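Protein PES4 (Saccharomyces cerevisiae S288C, PDB 6EZ7) probably binds mRNA 3'-UTR, poly(A) and poly(U) sequences through several RNA recognition motifs, of which this chain is the third. Local coordinates at residues Tyr32-Asn35 / Tyr41-Ala44; Leu19-Glu24 / Asn62-Arg67. All blocks are in the same frame, centred on the assembly; numbering follows the deposited sequence. Where two conformers were deposited one is given.

Contact 1. Residues Tyr32-Asn35 / Tyr41-Ala44; sequences YLSN and YLWA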
ATOM      1  N   TYR A  32      -7.312  -0.247   3.740  1.00 22.87           N
ATOM      2  CA  TYR A  32      -8.402  -0.635   2.866  1.00 23.19           C
ATOM      3  C   TYR A  32      -7.852  -1.558   1.789  1.00 23.72           C
ATOM      4  O   TYR A  32      -6.859  -1.240   1.149  1.00 21.67           O
ATOM      5  CB  TYR A  32      -9.083   0.576   2.226  1.00 23.83           C
ATOM      6  CG  TYR A  32     -10.106   0.160   1.193  1.00 23.84           C
ATOM      7  CD1 TYR A  32     -11.332  -0.363   1.581  1.00 25.72           C
ATOM      8  CD2 TYR A  32      -9.836   0.258  -0.165  1.00 29.23           C
ATOM      9  CE1 TYR A  32     -12.265  -0.762   0.652  1.00 26.53           C
ATOM     10  CE2 TYR A  32     -10.768  -0.143  -1.106  1.00 33.27           C
ATOM     11  CZ  TYR A  32     -11.981  -0.652  -0.689  1.00 30.55           C
ATOM     12  OH  TYR A  32     -12.922  -1.055  -1.612  1.00 35.93           O
ATOM     13  N   LEU A  33      -8.489  -2.707   1.599  1.00 16.05           N
ATOM     14  CA  LEU A  33      -8.130  -3.581   0.491  1.00 13.29           C
ATOM     15  C   LEU A  33      -9.348  -3.757  -0.407  1.00 17.88           C
ATOM     16  O   LEU A  33     -10.395  -4.238   0.035  1.00 20.51           O
ATOM     17  CB  LEU A  33      -7.623  -4.927   1.001  1.00 14.51           C
ATOM     18  CG  LEU A  33      -7.227  -5.943  -0.070  1.00 16.49           C
ATOM     19  CD1 LEU A  33      -6.066  -5.442  -0.919  1.00 15.51           C
ATOM     20  CD2 LEU A  33      -6.902  -7.278   0.578  1.00 16.35           C
ATOM     21  N   SER A  34      -9.199  -3.355  -1.663  1.00 23.90           N
ATOM     22  CA  SER A  34     -10.308  -3.351  -2.612  0.58 25.55           C
ATOM     23  C   SER A  34     -10.951  -4.724  -2.781  1.00 26.59           C
ATOM     24  O   SER A  34     -10.269  -5.745  -2.834  1.00 22.09           O
ATOM     25  CB  SER A  34      -9.831  -2.842  -3.972  0.58 24.43           C
ATOM     26  OG  SER A  34      -8.935  -3.761  -4.568  0.58 23.51           O
ATOM     27  N   ASN A  35     -12.278  -4.736  -2.857  1.00 33.23           N
ATOM     28  CA  ASN A  35     -13.006  -5.962  -3.143  1.00 37.36           C
ATOM     29  C   ASN A  35     -13.209  -6.079  -4.645  1.00 50.56           C
ATOM     30  O   ASN A  35     -14.328  -6.278  -5.119  1.00 55.18           O
ATOM     31  CB  ASN A  35     -14.356  -5.993  -2.425  1.00 39.41           C
ATOM     32  CG  ASN A  35     -15.011  -7.363  -2.483  1.00 51.66           C
ATOM     33  OD1 ASN A  35     -14.328  -8.388  -2.493  1.00 45.75           O
ATOM     34  ND2 ASN A  35     -16.336  -7.385  -2.561  1.00 61.86           N
ATOM     35  N   TYR A  41      -6.289  -7.060 -11.026  1.00 55.88           N
ATOM     36  CA  TYR A  41      -5.440  -6.737  -9.890  1.00 47.26           C
ATOM     37  C   TYR A  41      -6.199  -5.891  -8.875  1.00 52.95           C
ATOM     38  O   TYR A  41      -7.076  -5.104  -9.236  1.00 54.86           O
ATOM     39  CB  TYR A  41      -4.180  -6.017 -10.351  1.00 43.70           C
ATOM     40  N   LEU A  42      -5.860  -6.064  -7.603  1.00 36.99           N
ATOM     41  CA  LEU A  42      -6.479  -5.292  -6.535  1.00 33.98           C
ATOM     42  C   LEU A  42      -5.637  -4.072  -6.208  1.00 33.53           C
ATOM     43  O   LEU A  42      -4.520  -3.930  -6.700  1.00 35.82           O
ATOM     44  CB  LEU A  42      -6.657  -6.148  -5.285  1.00 26.12           C
ATOM     45  CG  LEU A  42      -7.001  -7.612  -5.545  1.00 37.04           C
ATOM     46  CD1 LEU A  42      -6.870  -8.411  -4.264  1.00 42.59           C
ATOM     47  CD2 LEU A  42      -8.404  -7.728  -6.114  1.00 42.33           C
ATOM     48  N   TRP A  43      -6.178  -3.191  -5.374  1.00 30.20           N
ATOM     49  CA  TRP A  43      -5.393  -2.086  -4.858  1.00 27.82           C
ATOM     50  C   TRP A  43      -5.639  -1.938  -3.366  1.00 19.72           C
ATOM     51  O   TRP A  43      -6.646  -2.406  -2.841  1.00 20.04           O
ATOM     52  CB  TRP A  43      -5.709  -0.782  -5.596  1.00 28.00           C
ATOM     53  CG  TRP A  43      -7.107  -0.279  -5.422  1.00 29.64           C
ATOM     54  CD1 TRP A  43      -8.210  -0.658  -6.132  1.00 30.12           C
ATOM     55  CD2 TRP A  43      -7.550   0.717  -4.495  1.00 25.19           C
ATOM     56  NE1 TRP A  43      -9.312   0.035  -5.693  1.00 29.09           N
ATOM     57  CE2 TRP A  43      -8.933   0.886  -4.690  1.00 28.64           C
ATOM     58  CE3 TRP A  43      -6.907   1.479  -3.511  1.00 25.95           C
ATOM     59  CZ2 TRP A  43      -9.688   1.784  -3.938  1.00 30.07           C
ATOM     60  CZ3 TRP A  43      -7.658   2.370  -2.767  1.00 24.37           C
ATOM     61  CH2 TRP A  43      -9.035   2.516  -2.986  1.00 32.51           C
ATOM     62  N   ALA A  44      -4.697  -1.304  -2.685  1.00 18.79           N
ATOM     63  CA  ALA A  44      -4.798  -1.129  -1.249  1.00 21.68           C
ATOM     64  C   ALA A  44      -4.445   0.295  -0.863  1.00 19.59           C
ATOM     65  O   ALA A  44      -3.634   0.951  -1.516  1.00 20.62           O
ATOM     66  CB  ALA A  44      -3.896  -2.117  -0.522  1.00 21.53           C
TER
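L33 and A44 form an antiparallel non-hydrogen-bonded pair with CA atoms 4.5 Å apart, and beyond it S34 N donates to W43 O at 3.0 Å. As the strand 28-33 ends, the S34 side chain takes the place of a backbone acceptor: in the conformer given, OG, between backbone N and carbonyl carbon (chi1 68°), accepts from W43 N at 2.9 Å, with 172° at the hydrogen, so S34 can hold both polar backbone atoms of W43. Its CB also lies over the indole, a CH-pi contact 3.6 Å from the centroid of the five-membered ring. Y32 reaches the same face farther along, CE2 standing 3.6 Å from W43 CZ2; the two ring planes meet at 54°, oblique to each other. On the other side of the sheet L33 CD1 packs 4.0 Å from A44 CB and skirts L42 CB, joined there by L9 and I6 of strand 3-9. A44 CA makes a C-H...O contact with Y32 O. The pairing joins the two strands of the beta hairpin 28-33 and 42-48, the second and third strands of the RRM fold, with Y32 and W43 on the sheet face away from the helices.

Contact 2. Residues Leu19-Glu24 / Asn62-Arg67; sequences LNFFSE and NNFYFR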
ATOM      1  N   LEU A  19      -1.072  -6.486   5.959  1.00 16.05           N
ATOM      2  CA  LEU A  19      -0.633  -6.271   7.330  1.00 17.11           C
ATOM      3  C   LEU A  19       0.758  -6.836   7.560  1.00 22.62           C
ATOM      4  O   LEU A  19       1.627  -6.165   8.106  1.00 17.29           O
ATOM      5  CB  LEU A  19      -1.618  -6.908   8.305  1.00 18.78           C
ATOM      6  CG  LEU A  19      -2.817  -6.059   8.715  1.00 23.46           C
ATOM      7  CD1 LEU A  19      -3.838  -6.908   9.458  1.00 15.11           C
ATOM      8  CD2 LEU A  19      -2.362  -4.883   9.574  1.00 31.78           C
ATOM      9  N   ASN A  20       0.976  -8.069   7.130  1.00 18.42           N
ATOM     10  CA  ASN A  20       2.236  -8.728   7.418  1.00 17.57           C
ATOM     11  C   ASN A  20       3.416  -8.093   6.698  1.00 22.92           C
ATOM     12  O   ASN A  20       4.483  -7.919   7.282  1.00 25.47           O
ATOM     13  CB  ASN A  20       2.132 -10.212   7.088  1.00 19.90           C
ATOM     14  CG  ASN A  20       1.423 -10.979   8.176  1.00 24.95           C
ATOM     15  OD1 ASN A  20       0.491 -11.748   7.927  1.00 24.67           O
ATOM     16  ND2 ASN A  20       1.848 -10.748   9.409  1.00 19.35           N
ATOM     17  N   PHE A  21       3.225  -7.720   5.439  1.00 15.69           N
ATOM     18  CA  PHE A  21       4.299  -7.061   4.707  1.00 18.20           C
ATOM     19  C   PHE A  21       4.544  -5.642   5.196  1.00 18.78           C
ATOM     20  O   PHE A  21       5.675  -5.267   5.494  1.00 24.93           O
ATOM     21  CB  PHE A  21       3.997  -7.042   3.211  1.00 26.25           C
ATOM     22  CG  PHE A  21       4.297  -8.338   2.524  1.00 29.88           C
ATOM     23  CD1 PHE A  21       5.601  -8.793   2.420  1.00 28.07           C
ATOM     24  CD2 PHE A  21       3.280  -9.099   1.977  1.00 36.74           C
ATOM     25  CE1 PHE A  21       5.883  -9.988   1.787  1.00 26.82           C
ATOM     26  CE2 PHE A  21       3.557 -10.296   1.342  1.00 36.61           C
ATOM     27  CZ  PHE A  21       4.861 -10.740   1.247  1.00 30.35           C
ATOM     28  N   PHE A  22       3.484  -4.852   5.292  1.00 16.35           N
ATOM     29  CA  PHE A  22       3.665  -3.415   5.455  1.00 17.74           C
ATOM     30  C   PHE A  22       3.758  -2.941   6.901  1.00 23.68           C
ATOM     31  O   PHE A  22       4.040  -1.771   7.148  1.00 29.15           O
ATOM     32  CB  PHE A  22       2.552  -2.683   4.703  1.00 17.00           C
ATOM     33  CG  PHE A  22       2.743  -2.725   3.218  1.00 19.95           C
ATOM     34  CD1 PHE A  22       2.311  -3.817   2.484  1.00 16.05           C
ATOM     35  CD2 PHE A  22       3.429  -1.714   2.570  1.00 20.69           C
ATOM     36  CE1 PHE A  22       2.523  -3.881   1.120  1.00 21.53           C
ATOM     37  CE2 PHE A  22       3.640  -1.768   1.201  1.00 20.89           C
ATOM     38  CZ  PHE A  22       3.188  -2.853   0.475  1.00 19.11           C
ATOM     39  N   SER A  23       3.558  -3.846   7.855  1.00 19.25           N
ATOM     40  CA  SER A  23       3.801  -3.515   9.258  1.00 21.63           C
ATOM     41  C   SER A  23       5.282  -3.627   9.596  1.00 28.84           C
ATOM     42  O   SER A  23       5.709  -3.259  10.692  1.00 34.19           O
ATOM     43  CB  SER A  23       2.993  -4.421  10.185  1.00 25.58           C
ATOM     44  OG  SER A  23       1.605  -4.281   9.950  1.00 37.83           O
ATOM     45  N   GLU A  24       6.066  -4.134   8.652  1.00 26.07           N
ATOM     46  CA  GLU A  24       7.500  -4.296   8.862  1.00 31.84           C
ATOM     47  C   GLU A  24       8.233  -2.958   8.933  1.00 38.49           C
ATOM     48  O   GLU A  24       9.341  -2.884   9.459  1.00 34.59           O
ATOM     49  CB  GLU A  24       8.108  -5.162   7.757  1.00 31.94           C
ATOM     50  CG  GLU A  24       7.608  -6.599   7.755  1.00 49.41           C
ATOM     51  CD  GLU A  24       7.875  -7.314   9.071  1.00 71.40           C
ATOM     52  OE1 GLU A  24       8.966  -7.119   9.648  1.00 74.90           O
ATOM     53  OE2 GLU A  24       6.990  -8.068   9.530  1.00 81.32           O
ATOM     54  N   ASN A  62       8.182  -0.580  -3.026  1.00 19.76           N
ATOM     55  CA  ASN A  62       7.949  -0.336  -4.442  1.00 17.68           C
ATOM     56  C   ASN A  62       8.813  -1.312  -5.233  1.00 17.73           C
ATOM     57  O   ASN A  62       9.979  -1.526  -4.896  1.00 22.13           O
ATOM     58  CB  ASN A  62       8.250   1.110  -4.839  1.00 22.87           C
ATOM     59  CG  ASN A  62       7.675   1.464  -6.196  1.00 28.40           C
ATOM     60  OD1 ASN A  62       6.654   0.913  -6.605  1.00 21.49           O
ATOM     61  ND2 ASN A  62       8.331   2.376  -6.905  1.00 28.15           N
ATOM     62  N   ASN A  63       8.213  -1.929  -6.250  1.00 23.50           N
ATOM     63  CA  ASN A  63       8.867  -2.927  -7.103  1.00 18.19           C
ATOM     64  C   ASN A  63       9.194  -4.232  -6.384  1.00 20.81           C
ATOM     65  O   ASN A  63       9.951  -5.061  -6.890  1.00 21.05           O
ATOM     66  CB  ASN A  63      10.130  -2.345  -7.741  1.00 22.35           C
ATOM     67  CG  ASN A  63       9.814  -1.228  -8.705  1.00 33.24           C
ATOM     68  OD1 ASN A  63       8.913  -1.355  -9.533  1.00 25.29           O
ATOM     69  ND2 ASN A  63      10.535  -0.120  -8.592  1.00 37.45           N
ATOM     70  N   PHE A  64       8.593  -4.422  -5.216  1.00 21.64           N
ATOM     71  CA  PHE A  64       8.677  -5.691  -4.506  1.00 26.83           C
ATOM     72  C   PHE A  64       7.761  -6.721  -5.168  1.00 23.53           C
ATOM     73  O   PHE A  64       6.609  -6.425  -5.486  1.00 23.41           O
ATOM     74  CB  PHE A  64       8.302  -5.494  -3.034  1.00 20.02           C
ATOM     75  CG  PHE A  64       8.217  -6.768  -2.243  1.00 21.30           C
ATOM     76  CD1 PHE A  64       9.362  -7.359  -1.736  1.00 31.28           C
ATOM     77  CD2 PHE A  64       6.988  -7.349  -1.975  1.00 25.71           C
ATOM     78  CE1 PHE A  64       9.287  -8.522  -0.998  1.00 29.65           C
ATOM     79  CE2 PHE A  64       6.906  -8.512  -1.235  1.00 28.34           C
ATOM     80  CZ  PHE A  64       8.056  -9.100  -0.747  1.00 22.62           C
ATOM     81  N   TYR A  65       8.282  -7.923  -5.390  1.00 17.14           N
ATOM     82  CA  TYR A  65       7.493  -8.998  -5.982  1.00 17.00           C
ATOM     83  C   TYR A  65       6.669  -9.728  -4.944  1.00 19.43           C
ATOM     84  O   TYR A  65       7.198 -10.243  -3.955  1.00 17.53           O
ATOM     85  CB  TYR A  65       8.388 -10.002  -6.714  1.00 17.46           C
ATOM     86  CG  TYR A  65       8.849  -9.526  -8.067  1.00 21.81           C
ATOM     87  CD1 TYR A  65       8.052  -9.691  -9.193  1.00 24.60           C
ATOM     88  CD2 TYR A  65      10.083  -8.914  -8.222  1.00 21.76           C
ATOM     89  CE1 TYR A  65       8.476  -9.253 -10.438  1.00 22.84           C
ATOM     90  CE2 TYR A  65      10.511  -8.475  -9.455  1.00 28.02           C
ATOM     91  CZ  TYR A  65       9.706  -8.646 -10.558  1.00 33.85           C
ATOM     92  OH  TYR A  65      10.140  -8.205 -11.788  1.00 43.69           O
ATOM     93  N   PHE A  66       5.364  -9.775  -5.184  1.00 16.04           N
ATOM     94  CA  PHE A  66       4.464 -10.530  -4.337  1.00 21.95           C
ATOM     95  C   PHE A  66       3.649 -11.471  -5.213  1.00 19.72           C
ATOM     96  O   PHE A  66       2.881 -11.027  -6.066  1.00 18.04           O
ATOM     97  CB  PHE A  66       3.559  -9.594  -3.541  1.00 18.27           C
ATOM     98  CG  PHE A  66       2.553 -10.309  -2.699  1.00 20.62           C
ATOM     99  CD1 PHE A  66       2.921 -11.421  -1.960  1.00 20.03           C
ATOM    100  CD2 PHE A  66       1.243  -9.871  -2.639  1.00 27.79           C
ATOM    101  CE1 PHE A  66       1.993 -12.089  -1.179  1.00 32.99           C
ATOM    102  CE2 PHE A  66       0.315 -10.533  -1.860  1.00 24.07           C
ATOM    103  CZ  PHE A  66       0.691 -11.640  -1.129  1.00 25.82           C
ATOM    104  N   ARG A  67       3.845 -12.769  -5.003  1.00 20.06           N
ATOM    105  CA  ARG A  67       3.286 -13.805  -5.867  1.00 25.79           C
ATOM    106  C   ARG A  67       3.486 -13.476  -7.342  1.00 29.53           C
ATOM    107  O   ARG A  67       2.540 -13.496  -8.130  1.00 29.26           O
ATOM    108  CB  ARG A  67       1.805 -14.015  -5.562  1.00 29.96           C
ATOM    109  CG  ARG A  67       1.544 -14.274  -4.096  1.00 33.04           C
ATOM    110  CD  ARG A  67       0.515 -15.357  -3.905  1.00 53.00           C
ATOM    111  NE  ARG A  67      -0.027 -15.342  -2.551  1.00 69.10           N
ATOM    112  CZ  ARG A  67       0.003 -16.381  -1.725  1.00 79.63           C
ATOM    113  NH1 ARG A  67       0.549 -17.523  -2.117  1.00 83.37           N
ATOM    114  NH2 ARG A  67      -0.516 -16.278  -0.509  1.00 79.46           N
TER
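F21 turns its ring from helix 15-22 toward strand 65-66 with CG anti to the carbonyl carbon (chi1 -80°), while F64 and F66 both hold CG anti to the backbone N (174° and 177°) and extend their rings to meet it. The F21 ring meets both at a corner, in a different way with each. Toward F66 it offers an edge: CE2 comes over the face of that ring, 3.5 Å from F66 CE1, the centroids 5.0 Å apart in an edge-to-face pair. Toward F64 it is the receiver, because the edge of F64 leans on the F21 face in an offset edge-to-face pair whose ring centroids are 5.2 Å apart. The closest atoms there are F21 CE1 and F64 CZ, at 3.5 Å. The three rings thus make an aromatic cluster that joins helix 15-22 to strand 65-66 and the residue before it; between the two segments only side chains meet, the nearest CA atoms, those of F21 and F66, being 9.7 Å apart. Y61 widens the cluster by meeting F64 edge to face, and P10 and T13 pack on F66. Within residues 19-24, S23 OG donates to L19 O at 2.6 Å, sharing that carbonyl with S23 N. The contact belongs to the helix-bearing side of the RRM, where the first helix meets the short strand 65-66 that precedes the last strand of the beta-alpha-beta-beta-alpha-beta fold.

Contacts 1 and 2 lie in one RRM domain, their centres 14 Å apart and their nearest atoms about 7 Å apart, without touching. Along the chain contact 1 is nested inside the loop that contact 2 closes, and helix 15-22 is followed in the chain by strand 28-33. Both reach the same sheet, at different ends of its strand order: 28-33 is one outermost strand, 65-66 the other. T13, in the loop after strand 3-9, touches both L42 of contact 1 and F66 of contact 2. W43, on the sheet face that RRMs commonly use for RNA, has its side chain about 4 Å from a bound di(hydroxyethyl)ether, probably from crystallisation.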